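N-acetylmuramoyl-L-alanine amidase domain-containing protein SAOUHSC_02979 (Staphylococcus aureus, PDB 5T1Q) is probably a secreted peptidoglycan hydrolase with amidase activity, here represented by its glucosaminidase-like domain followed by a CHAP domain. Local coordinates at residues Phe63-Ala68 / Lys221-Ile226; Gln88-Ser93 / Asn200-His205. One frame throughout, in Å; residues are numbered along the deposited sequence.

Interaction 1: residues Phe63-Ala68 / Lys221-Ile226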
ATOM      1  N   PHE A  63      -4.142  -1.692  15.416  1.00 36.80           N
ATOM      2  CA  PHE A  63      -3.941  -0.277  15.096  1.00 35.86           C
ATOM      3  C   PHE A  63      -5.272   0.482  15.200  1.00 35.85           C
ATOM      4  O   PHE A  63      -5.314   1.607  15.688  1.00 36.87           O
ATOM      5  CB  PHE A  63      -3.327  -0.129  13.703  1.00 34.19           C
ATOM      6  CG  PHE A  63      -3.201   1.287  13.243  1.00 33.15           C
ATOM      7  CD1 PHE A  63      -2.166   2.093  13.709  1.00 33.93           C
ATOM      8  CD2 PHE A  63      -4.108   1.818  12.328  1.00 31.90           C
ATOM      9  CE1 PHE A  63      -2.040   3.407  13.271  1.00 33.26           C
ATOM     10  CE2 PHE A  63      -3.984   3.132  11.887  1.00 31.42           C
ATOM     11  CZ  PHE A  63      -2.952   3.925  12.362  1.00 31.98           C
ATOM     12  N   VAL A  64      -6.353  -0.141  14.742  1.00 35.57           N
ATOM     13  CA  VAL A  64      -7.675   0.456  14.847  1.00 36.56           C
ATOM     14  C   VAL A  64      -8.013   0.708  16.322  1.00 38.75           C
ATOM     15  O   VAL A  64      -8.509   1.781  16.664  1.00 38.14           O
ATOM     16  CB  VAL A  64      -8.760  -0.425  14.179  1.00 36.46           C
ATOM     17  CG1 VAL A  64     -10.160   0.043  14.550  1.00 37.74           C
ATOM     18  CG2 VAL A  64      -8.595  -0.418  12.666  1.00 35.38           C
ATOM     19  N   LYS A  65      -7.725  -0.267  17.190  1.00 40.56           N
ATOM     20  CA  LYS A  65      -8.008  -0.114  18.627  1.00 43.70           C
ATOM     21  C   LYS A  65      -7.149   0.958  19.288  1.00 43.52           C
ATOM     22  O   LYS A  65      -7.585   1.588  20.237  1.00 45.08           O
ATOM     23  CB  LYS A  65      -7.809  -1.427  19.380  1.00 45.85           C
ATOM     24  CG  LYS A  65      -8.782  -2.533  19.020  1.00 47.20           C
ATOM     25  CD  LYS A  65      -8.446  -3.776  19.837  1.00 50.12           C
ATOM     26  CE  LYS A  65      -9.315  -4.968  19.491  1.00 51.62           C
ATOM     27  NZ  LYS A  65      -8.953  -6.156  20.327  1.00 54.62           N
ATOM     28  N   SER A  66      -5.935   1.161  18.784  1.00 42.92           N
ATOM     29  CA  SER A  66      -5.034   2.173  19.346  1.00 44.31           C
ATOM     30  C   SER A  66      -5.517   3.606  19.104  1.00 44.25           C
ATOM     31  O   SER A  66      -5.074   4.513  19.803  1.00 46.57           O
ATOM     32  CB  SER A  66      -3.619   2.046  18.769  1.00 43.33           C
ATOM     33  OG  SER A  66      -3.572   2.492  17.419  1.00 40.38           O
ATOM     34  N   ILE A  67      -6.400   3.813  18.117  1.00 43.03           N
ATOM     35  CA  ILE A  67      -6.895   5.166  17.791  1.00 42.69           C
ATOM     36  C   ILE A  67      -8.411   5.318  17.610  1.00 42.42           C
ATOM     37  O   ILE A  67      -8.876   6.432  17.372  1.00 42.45           O
ATOM     38  CB  ILE A  67      -6.215   5.720  16.512  1.00 41.14           C
ATOM     39  CG1 ILE A  67      -6.614   4.906  15.272  1.00 39.34           C
ATOM     40  CG2 ILE A  67      -4.705   5.762  16.689  1.00 41.50           C
ATOM     41  CD1 ILE A  67      -6.085   5.471  13.979  1.00 37.86           C
ATOM     42  N   ALA A  68      -9.180   4.233  17.730  1.00 42.49           N
ATOM     43  CA  ALA A  68     -10.640   4.318  17.533  1.00 43.38           C
ATOM     44  C   ALA A  68     -11.320   5.280  18.516  1.00 45.46           C
ATOM     45  O   ALA A  68     -12.264   5.983  18.142  1.00 44.05           O
ATOM     46  CB  ALA A  68     -11.288   2.940  17.621  1.00 43.90           C
ATOM     47  N   LYS A 221     -15.599  -6.059  21.826  1.00 62.27           N
ATOM     48  CA  LYS A 221     -16.420  -6.786  20.838  1.00 62.70           C
ATOM     49  C   LYS A 221     -16.172  -6.295  19.397  1.00 59.09           C
ATOM     50  O   LYS A 221     -16.953  -6.597  18.484  1.00 57.56           O
ATOM     51  CB  LYS A 221     -17.921  -6.706  21.171  1.00 66.54           C
ATOM     52  CG  LYS A 221     -18.557  -5.321  21.088  1.00 68.04           C
ATOM     53  CD  LYS A 221     -20.086  -5.388  21.052  1.00 70.96           C
ATOM     54  CE  LYS A 221     -20.704  -6.078  22.266  1.00 75.17           C
ATOM     55  NZ  LYS A 221     -20.420  -5.367  23.546  1.00 77.55           N
ATOM     56  N   TYR A 222     -15.083  -5.555  19.191  1.00 55.74           N
ATOM     57  CA  TYR A 222     -14.771  -5.039  17.861  1.00 53.19           C
ATOM     58  C   TYR A 222     -14.368  -6.140  16.880  1.00 52.14           C
ATOM     59  O   TYR A 222     -14.921  -6.228  15.788  1.00 49.65           O
ATOM     60  CB  TYR A 222     -13.671  -3.977  17.918  1.00 50.86           C
ATOM     61  CG  TYR A 222     -13.176  -3.600  16.546  1.00 47.65           C
ATOM     62  CD1 TYR A 222     -14.019  -2.975  15.628  1.00 46.21           C
ATOM     63  CD2 TYR A 222     -11.872  -3.884  16.153  1.00 45.87           C
ATOM     64  CE1 TYR A 222     -13.574  -2.648  14.357  1.00 43.49           C
ATOM     65  CE2 TYR A 222     -11.420  -3.550  14.893  1.00 44.10           C
ATOM     66  CZ  TYR A 222     -12.274  -2.931  14.000  1.00 42.89           C
ATOM     67  OH  TYR A 222     -11.809  -2.610  12.752  1.00 40.64           O
ATOM     68  N   GLU A 223     -13.408  -6.974  17.264  1.00 54.29           N
ATOM     69  CA  GLU A 223     -12.955  -8.040  16.367  1.00 55.24           C
ATOM     70  C   GLU A 223     -14.075  -9.001  15.970  1.00 55.24           C
ATOM     71  O   GLU A 223     -14.040  -9.588  14.896  1.00 54.69           O
ATOM     72  CB  GLU A 223     -11.748  -8.782  16.940  1.00 57.98           C
ATOM     73  CG  GLU A 223     -10.513  -7.895  17.049  1.00 59.18           C
ATOM     74  CD  GLU A 223      -9.219  -8.663  17.274  1.00 62.23           C
ATOM     75  OE1 GLU A 223      -9.163  -9.875  16.962  1.00 66.12           O
ATOM     76  OE2 GLU A 223      -8.238  -8.040  17.737  1.00 64.07           O
ATOM     77  N   ARG A 224     -15.089  -9.108  16.817  1.00 63.41           N
ATOM     78  CA  ARG A 224     -16.244  -9.966  16.549  1.00 63.98           C
ATOM     79  C   ARG A 224     -17.068  -9.469  15.346  1.00 61.45           C
ATOM     80  O   ARG A 224     -17.724 -10.266  14.674  1.00 61.35           O
ATOM     81  CB  ARG A 224     -17.144 -10.013  17.790  1.00 67.47           C
ATOM     82  CG  ARG A 224     -17.990 -11.264  17.933  1.00 69.80           C
ATOM     83  CD  ARG A 224     -18.821 -11.165  19.206  1.00 74.56           C
ATOM     84  NE  ARG A 224     -18.937 -12.440  19.918  1.00 77.60           N
ATOM     85  CZ  ARG A 224     -17.975 -12.967  20.687  1.00 79.63           C
ATOM     86  NH1 ARG A 224     -18.182 -14.124  21.316  1.00 80.95           N
ATOM     87  NH2 ARG A 224     -16.792 -12.357  20.824  1.00 79.34           N
ATOM     88  N   SER A 225     -17.021  -8.160  15.081  1.00 59.21           N
ATOM     89  CA  SER A 225     -17.802  -7.544  13.990  1.00 57.21           C
ATOM     90  C   SER A 225     -17.177  -7.661  12.600  1.00 54.55           C
ATOM     91  O   SER A 225     -17.884  -7.539  11.600  1.00 52.59           O
ATOM     92  CB  SER A 225     -18.037  -6.062  14.291  1.00 57.75           C
ATOM     93  OG  SER A 225     -16.806  -5.363  14.345  1.00 56.34           O
ATOM     94  N   ILE A 226     -15.859  -7.868  12.544  1.00 53.79           N
ATOM     95  CA  ILE A 226     -15.134  -7.986  11.275  1.00 52.98           C
ATOM     96  C   ILE A 226     -15.496  -9.306  10.586  1.00 54.18           C
ATOM     97  O   ILE A 226     -15.206 -10.387  11.100  1.00 53.64           O
ATOM     98  CB  ILE A 226     -13.603  -7.897  11.488  1.00 51.27           C
ATOM     99  CG1 ILE A 226     -13.242  -6.557  12.132  1.00 51.25           C
ATOM    100  CG2 ILE A 226     -12.858  -8.057  10.163  1.00 49.52           C
ATOM    101  CD1 ILE A 226     -11.798  -6.453  12.560  1.00 50.87           C
TER
HETATM  102  O   HOH W   1     -12.208  -6.753  19.904  1.00 44.41           O
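Lys-65, on helix 58-78, and Tyr-222, in the short, weakly bonded helical turn 222-225, make the nearest backbone approach, their CA atoms 8.4 Å apart, so side chains, with one water, span the gap. With chi1 near 170° Tyr-222 aims its ring at helix 58-78, and its side chain crosses that of Val-64 at about a right angle. The CG1 methyl of Val-64 comes obliquely to the phenol end, 3.7 Å from Tyr-222 CZ, while its CG2 also approaches the hydroxyl. That hydroxyl is hydrogen-bonded to the backbone O of Tyr-206, so a buried polar atom is satisfied amid apolar neighbours. Lys-65, extended beyond CG, runs past the edge of the same ring, its CE near the ring plane and 4.3 Å from Tyr-222 CD2. Its ammonium group ends in a salt bridge whose hydrogen bond is weak, Lys-65 NZ lying 3.3 Å from Glu-223 OE2. Water 1 supplements this link: it accepts a 2.9 Å bond from Glu-223 N and a weak one from Lys-65 NZ. The short turn 222-225 thus packs against helix 58-78 through a buried aromatic-aliphatic centre with a charged, hydrated margin.

Interaction 2: residues Gln88-Ser93 / Asn200-His205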
ATOM      1  N   GLN A  88      -8.091   6.509   6.473  1.00 28.21           N
ATOM      2  CA  GLN A  88      -6.948   7.253   5.960  1.00 28.30           C
ATOM      3  C   GLN A  88      -5.701   6.955   6.792  1.00 29.32           C
ATOM      4  O   GLN A  88      -4.613   6.803   6.229  1.00 30.07           O
ATOM      5  CB  GLN A  88      -7.218   8.765   5.890  1.00 29.66           C
ATOM      6  CG  GLN A  88      -8.063   9.172   4.698  1.00 29.47           C
ATOM      7  CD  GLN A  88      -8.060  10.674   4.444  1.00 30.45           C
ATOM      8  OE1 GLN A  88      -8.872  11.416   4.995  1.00 31.21           O
ATOM      9  NE2 GLN A  88      -7.201  11.109   3.534  1.00 29.87           N
ATOM     10  N   ALA A  89      -5.862   6.848   8.114  1.00 29.78           N
ATOM     11  CA  ALA A  89      -4.746   6.492   8.985  1.00 31.13           C
ATOM     12  C   ALA A  89      -4.208   5.117   8.594  1.00 31.40           C
ATOM     13  O   ALA A  89      -2.994   4.946   8.426  1.00 31.38           O
ATOM     14  CB  ALA A  89      -5.152   6.507  10.457  1.00 31.99           C
ATOM     15  N   ILE A  90      -5.109   4.145   8.447  1.00 31.36           N
ATOM     16  CA  ILE A  90      -4.730   2.784   8.032  1.00 31.13           C
ATOM     17  C   ILE A  90      -3.980   2.779   6.689  1.00 30.32           C
ATOM     18  O   ILE A  90      -2.924   2.165   6.563  1.00 28.71           O
ATOM     19  CB  ILE A  90      -5.974   1.863   7.920  1.00 31.62           C
ATOM     20  CG1 ILE A  90      -6.523   1.533   9.311  1.00 32.81           C
ATOM     21  CG2 ILE A  90      -5.637   0.559   7.192  1.00 31.56           C
ATOM     22  CD1 ILE A  90      -7.903   0.902   9.292  1.00 33.11           C
ATOM     23  N   LEU A  91      -4.542   3.466   5.698  1.00 30.14           N
ATOM     24  CA  LEU A  91      -3.976   3.500   4.343  1.00 30.06           C
ATOM     25  C   LEU A  91      -2.608   4.174   4.268  1.00 30.00           C
ATOM     26  O   LEU A  91      -1.636   3.579   3.773  1.00 29.45           O
ATOM     27  CB  LEU A  91      -4.965   4.178   3.391  1.00 30.87           C
ATOM     28  CG  LEU A  91      -4.671   4.212   1.885  1.00 31.62           C
ATOM     29  CD1 LEU A  91      -5.932   4.599   1.133  1.00 32.18           C
ATOM     30  CD2 LEU A  91      -3.531   5.153   1.515  1.00 32.71           C
ATOM     31  N   GLU A  92      -2.537   5.392   4.801  1.00 30.26           N
ATOM     32  CA  GLU A  92      -1.331   6.216   4.758  1.00 30.60           C
ATOM     33  C   GLU A  92      -0.178   5.733   5.632  1.00 31.23           C
ATOM     34  O   GLU A  92       0.970   6.019   5.321  1.00 32.65           O
ATOM     35  CB  GLU A  92      -1.676   7.674   5.133  1.00 31.08           C
ATOM     36  CG  GLU A  92      -2.687   8.348   4.206  1.00 31.52           C
ATOM     37  CD  GLU A  92      -2.147   8.681   2.825  1.00 33.44           C
ATOM     38  OE1 GLU A  92      -0.906   8.793   2.640  1.00 34.89           O
ATOM     39  OE2 GLU A  92      -2.981   8.872   1.904  1.00 34.47           O
ATOM     40  N   SER A  93      -0.472   5.046   6.735  1.00 31.93           N
ATOM     41  CA  SER A  93       0.580   4.539   7.645  1.00 32.09           C
ATOM     42  C   SER A  93       0.814   3.032   7.550  1.00 32.38           C
ATOM     43  O   SER A  93       1.662   2.496   8.275  1.00 33.13           O
ATOM     44  CB  SER A  93       0.187   4.825   9.086  1.00 32.27           C
ATOM     45  OG  SER A  93      -0.894   4.004   9.483  1.00 32.20           O
ATOM     46  N   ASN A 200     -12.894   3.052   0.771  1.00 27.51           N
ATOM     47  CA  ASN A 200     -14.170   2.359   0.888  1.00 28.81           C
ATOM     48  C   ASN A 200     -13.944   0.906   1.285  1.00 28.96           C
ATOM     49  O   ASN A 200     -14.623   0.398   2.167  1.00 29.21           O
ATOM     50  CB  ASN A 200     -14.980   2.470  -0.419  1.00 29.33           C
ATOM     51  CG  ASN A 200     -15.387   3.909  -0.732  1.00 30.15           C
ATOM     52  OD1 ASN A 200     -15.399   4.773   0.149  1.00 29.98           O
ATOM     53  ND2 ASN A 200     -15.717   4.172  -1.988  1.00 30.83           N
ATOM     54  N   SER A 201     -12.954   0.263   0.667  1.00 28.69           N
ATOM     55  CA  SER A 201     -12.621  -1.122   0.994  1.00 29.71           C
ATOM     56  C   SER A 201     -12.220  -1.280   2.465  1.00 29.99           C
ATOM     57  O   SER A 201     -12.614  -2.244   3.119  1.00 31.08           O
ATOM     58  CB  SER A 201     -11.480  -1.617   0.108  1.00 30.11           C
ATOM     59  OG  SER A 201     -11.139  -2.952   0.441  1.00 31.97           O
ATOM     60  N   ILE A 202     -11.416  -0.350   2.965  1.00 28.47           N
ATOM     61  CA  ILE A 202     -10.974  -0.389   4.357  1.00 28.93           C
ATOM     62  C   ILE A 202     -12.168  -0.177   5.307  1.00 30.09           C
ATOM     63  O   ILE A 202     -12.339  -0.909   6.279  1.00 29.89           O
ATOM     64  CB  ILE A 202      -9.890   0.682   4.627  1.00 28.26           C
ATOM     65  CG1 ILE A 202      -8.630   0.380   3.808  1.00 27.12           C
ATOM     66  CG2 ILE A 202      -9.547   0.723   6.113  1.00 29.27           C
ATOM     67  CD1 ILE A 202      -7.603   1.497   3.774  1.00 25.86           C
ATOM     68  N   ILE A 203     -12.985   0.824   5.007  1.00 30.82           N
ATOM     69  CA  ILE A 203     -14.137   1.157   5.840  1.00 32.69           C
ATOM     70  C   ILE A 203     -15.102  -0.011   5.958  1.00 35.27           C
ATOM     71  O   ILE A 203     -15.557  -0.340   7.062  1.00 37.16           O
ATOM     72  CB  ILE A 203     -14.871   2.397   5.298  1.00 33.20           C
ATOM     73  CG1 ILE A 203     -13.957   3.632   5.426  1.00 32.16           C
ATOM     74  CG2 ILE A 203     -16.176   2.624   6.056  1.00 34.42           C
ATOM     75  CD1 ILE A 203     -14.454   4.847   4.696  1.00 32.74           C
ATOM     76  N   LYS A 204     -15.407  -0.627   4.823  1.00 35.89           N
ATOM     77  CA  LYS A 204     -16.324  -1.743   4.774  1.00 39.54           C
ATOM     78  C   LYS A 204     -15.826  -2.957   5.561  1.00 38.48           C
ATOM     79  O   LYS A 204     -16.494  -3.426   6.473  1.00 40.46           O
ATOM     80  CB  LYS A 204     -16.570  -2.145   3.317  1.00 41.94           C
ATOM     81  CG  LYS A 204     -17.516  -3.318   3.136  1.00 45.66           C
ATOM     82  CD  LYS A 204     -17.728  -3.595   1.657  1.00 48.87           C
ATOM     83  CE  LYS A 204     -18.590  -4.828   1.448  1.00 51.95           C
ATOM     84  NZ  LYS A 204     -18.698  -5.175   0.002  1.00 54.07           N
ATOM     85  N   HIS A 205     -14.637  -3.431   5.219  1.00 35.84           N
ATOM     86  CA  HIS A 205     -14.090  -4.629   5.820  1.00 35.01           C
ATOM     87  C   HIS A 205     -13.810  -4.493   7.323  1.00 35.56           C
ATOM     88  O   HIS A 205     -14.107  -5.408   8.087  1.00 35.03           O
ATOM     89  CB  HIS A 205     -12.826  -5.066   5.068  1.00 34.01           C
ATOM     90  CG  HIS A 205     -12.276  -6.370   5.537  1.00 34.16           C
ATOM     91  ND1 HIS A 205     -11.143  -6.463   6.316  1.00 34.15           N
ATOM     92  CD2 HIS A 205     -12.734  -7.633   5.383  1.00 34.89           C
ATOM     93  CE1 HIS A 205     -10.916  -7.732   6.606  1.00 34.44           C
ATOM     94  NE2 HIS A 205     -11.866  -8.464   6.052  1.00 35.21           N
TER
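Ile-90 and Ile-202 share one rotamer: in each, CG1 stands anti to the carbonyl carbon (chi1 -72° and -64°) and CG2 anti to the backbone N, which turns the CG2 methyl and the CG1-CD1 branch to the other helix. The two side chains slide past each other in opposite directions, and Ile-90 CD1 comes to rest 3.6 Å from Ile-202 CG2. On the other branch, Ile-202 CD1 passes alongside Ile-90 CG2 at 4.1 Å and reaches the CB of Leu-91 at 3.8 Å. Ile-202 thus lies against two successive residues of helix 82-93, and all three are buried. This is apolar helix-to-helix packing in the mainly helical glucosaminidase-like domain, of the lysozyme clan; it joins helix 82-93 to helix 195-205, with CA atoms of Ile-90 and Ile-202 7.9 Å apart. The same helix is also held by polar bonds: Gln-88 and Glu-92 both hydrogen-bond to the hydroxyl of Tyr-195, and Glu-92 also forms a salt bridge with Arg-32. At the backbone, Ala-89 O accepts from Ser-93 N at 3.0 Å and from Ser-93 OG at 2.5 Å, the two donors approaching opposite faces of the carbonyl plane.

Overall arrangement
Interactions 1 and 2 lie 13 Å apart between centres and adjoin each other in the helical part of the chain. Helices 58-78 and 82-93 follow each other in sequence, as do helices 195-205 and 222-225; because the segments run in the order 63-68, 88-93, 200-205, 221-226, interaction 2 is nested within the loop closed by interaction 1. The two meet directly: Val-64 CG2 packs 3.7 Å from Ile-90 CD1, Phe-63 CZ lies 3.5 Å from Ser-93 OG, and Ile-226 CG2 touches the backbone O of His-205 at 3.6 Å. The centre of interaction 2 lies about 10 Å, and that of interaction 1 about 20 Å, from the centre of the chain, so a buried apolar contact passes into a partly exposed, charged one.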